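Side-chain contact in C2 toxin component I (Clostridium botulinum, PDB 2J3X), which probably transfers ADP-ribose from NAD to a target protein, actin in this toxin family, as the enzymatic component of a binary toxin: residues A[142-147]-A[420-425]. The protein carries 2 engineered substitutions. Residues are numbered along the deposited sequence; the frame is centred on the assembly and turned at random.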
loop_
_atom_site.group_PDB
_atom_site.type_symbol
_atom_site.label_atom_id
_atom_site.label_comp_id
_atom_site.label_asym_id
_atom_site.label_seq_id
_atom_site.Cartn_x
_atom_site.Cartn_y
_atom_site.Cartn_z
ATOM N N THR A 142 2.250 2.462 -3.616
ATOM C CA THR A 142 2.750 2.810 -2.301
ATOM C C THR A 142 3.961 1.981 -1.883
ATOM O O THR A 142 3.982 0.728 -2.015
ATOM C CB THR A 142 1.594 2.582 -1.268
ATOM O OG1 THR A 142 0.436 3.266 -1.757
ATOM C CG2 THR A 142 1.985 3.060 0.160
ATOM N N LYS A 143 4.973 2.666 -1.324
ATOM C CA LYS A 143 6.086 2.016 -0.681
ATOM C C LYS A 143 5.752 1.913 0.811
ATOM O O LYS A 143 5.789 2.885 1.539
ATOM C CB LYS A 143 7.370 2.848 -0.895
ATOM C CG LYS A 143 8.632 2.089 -0.378
ATOM C CD LYS A 143 9.163 1.090 -1.420
ATOM C CE LYS A 143 10.433 0.409 -0.909
ATOM N NZ LYS A 143 10.797 -0.563 -1.994
ATOM N N PHE A 144 5.347 0.718 1.245
ATOM C CA PHE A 144 4.928 0.563 2.640
ATOM C C PHE A 144 6.048 0.769 3.642
ATOM O O PHE A 144 5.802 1.322 4.728
ATOM C CB PHE A 144 4.281 -0.824 2.828
ATOM C CG PHE A 144 3.133 -1.055 1.915
ATOM C CD1 PHE A 144 1.933 -0.305 2.022
ATOM C CD2 PHE A 144 3.230 -2.045 0.926
ATOM C CE1 PHE A 144 0.835 -0.578 1.141
ATOM C CE2 PHE A 144 2.160 -2.315 0.049
ATOM C CZ PHE A 144 0.971 -1.569 0.149
ATOM N N SER A 145 7.272 0.406 3.272
ATOM C CA SER A 145 8.420 0.520 4.168
ATOM C C SER A 145 8.974 1.937 4.020
ATOM O O SER A 145 8.410 2.742 3.294
ATOM C CB SER A 145 9.524 -0.482 3.803
ATOM O OG SER A 145 10.003 -0.215 2.466
ATOM N N PHE A 146 10.049 2.224 4.749
ATOM C CA PHE A 146 10.831 3.438 4.478
ATOM C C PHE A 146 11.228 3.386 3.010
ATOM O O PHE A 146 11.448 2.285 2.460
ATOM C CB PHE A 146 12.091 3.408 5.318
ATOM C CG PHE A 146 11.795 3.309 6.778
ATOM C CD1 PHE A 146 11.241 4.414 7.471
ATOM C CD2 PHE A 146 11.991 2.095 7.436
ATOM C CE1 PHE A 146 10.947 4.331 8.865
ATOM C CE2 PHE A 146 11.708 1.992 8.826
ATOM C CZ PHE A 146 11.199 3.092 9.534
ATOM N N ILE A 147 11.352 4.553 2.403
ATOM C CA ILE A 147 11.742 4.658 1.006
ATOM C C ILE A 147 13.159 5.238 0.962
ATOM O O ILE A 147 13.541 6.049 1.838
ATOM C CB ILE A 147 10.671 5.475 0.228
ATOM C CG1 ILE A 147 10.812 5.350 -1.280
ATOM C CG2 ILE A 147 10.654 6.933 0.694
ATOM C CD1 ILE A 147 9.695 6.113 -2.048
ATOM N N VAL A 420 -1.012 -8.254 0.081
ATOM C CA VAL A 420 -1.775 -7.006 0.028
ATOM C C VAL A 420 -2.125 -6.713 -1.424
ATOM O O VAL A 420 -1.222 -6.536 -2.254
ATOM C CB VAL A 420 -0.875 -5.870 0.631
ATOM C CG1 VAL A 420 -1.580 -4.491 0.528
ATOM C CG2 VAL A 420 -0.547 -6.244 2.125
ATOM N N ILE A 421 -3.426 -6.702 -1.697
ATOM C CA ILE A 421 -3.929 -6.670 -3.055
ATOM C C ILE A 421 -4.434 -5.236 -3.316
ATOM O O ILE A 421 -5.547 -4.853 -2.905
ATOM C CB ILE A 421 -5.071 -7.711 -3.225
ATOM C CG1 ILE A 421 -4.521 -9.137 -2.913
ATOM C CG2 ILE A 421 -5.619 -7.642 -4.688
ATOM C CD1 ILE A 421 -5.671 -10.183 -2.857
ATOM N N ASP A 422 -3.636 -4.441 -4.030
ATOM C CA ASP A 422 -4.041 -3.076 -4.362
ATOM C C ASP A 422 -5.039 -3.141 -5.504
ATOM O O ASP A 422 -4.762 -3.720 -6.563
ATOM C CB ASP A 422 -2.805 -2.276 -4.875
ATOM C CG ASP A 422 -1.905 -1.806 -3.745
ATOM O OD1 ASP A 422 -2.447 -1.463 -2.676
ATOM O OD2 ASP A 422 -0.684 -1.703 -3.947
ATOM N N ALA A 423 -6.187 -2.500 -5.326
ATOM C CA ALA A 423 -7.188 -2.487 -6.371
ATOM C C ALA A 423 -7.866 -1.123 -6.442
ATOM O O ALA A 423 -7.993 -0.424 -5.436
ATOM C CB ALA A 423 -8.213 -3.560 -6.178
ATOM N N GLU A 424 -8.324 -0.809 -7.642
ATOM C CA GLU A 424 -8.980 0.523 -7.915
ATOM C C GLU A 424 -10.366 0.262 -8.486
ATOM O O GLU A 424 -10.625 -0.829 -9.046
ATOM C CB GLU A 424 -8.141 1.300 -8.943
ATOM C CG GLU A 424 -8.139 0.576 -10.355
ATOM C CD GLU A 424 -7.291 1.235 -11.430
ATOM O OE1 GLU A 424 -6.608 2.280 -11.168
ATOM O OE2 GLU A 424 -7.329 0.640 -12.544
ATOM N N GLY A 425 -11.262 1.229 -8.343
ATOM C CA GLY A 425 -12.661 1.097 -8.801
ATOM C C GLY A 425 -12.768 1.202 -10.303
ATOM O O GLY A 425 -12.083 2.028 -10.916
HETATM O O HOH W 1 -0.531 1.307 -4.291
#
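Phe-144 and Val-420 reach toward each other from opposite directions and meet through one close atom pair, CZ of the ring lying 3.9 Å from CG1 of the valine. The methyl approaches the ring obliquely. With CG1 set anti to the backbone N (chi1 176°), it is this branch of Val-420, and not CG2, that meets the ring. The same ring atom, Phe-144 CZ, passes 4.4 Å from Asp-422 OD2, so the far end of the phenylalanine lies near two residues of strand 414-426, two positions apart, whose side chains both set out toward segment 142-147. The backbones stay well separated, with 10.4 Å between CA of Phe-144 and CA of Val-420, and no direct hydrogen bond joins the segments. Water bridges the polar side: it accepts from Thr-142 N at 3.1 Å and gives a weak bond to Asp-422 OD2 at 3.0 Å.

Two arginines, Arg-366 and Arg-402, form the next layer and probably help to position the first. Asp-422 has its main partners there, OD1 in a salt bridge with Arg-366 and OD2 in one with Arg-402. Both arginines also reach over to Thr-142, Arg-366 bonding its OG1 and Arg-402 its carbonyl O. That carbonyl O sits 4.0 Å above one face of the Phe-144 ring, offset toward the rim, while Phe-62 makes an edge-to-face contact with the ring.

Few atoms touch directly, therefore, and the link between Thr-142 and Asp-422 runs through the two arginines and the water. Strand 141-143 edges the mixed sheet of one ADP-ribosyltransferase-like unit, and strand 414-426 belongs to the sheet of the other. The contact thus lies at a buried junction near the centre of the chain, consistent with the VIP2-like toxin architecture, in which two related ADP-ribosyltransferase folds are joined in one polypeptide.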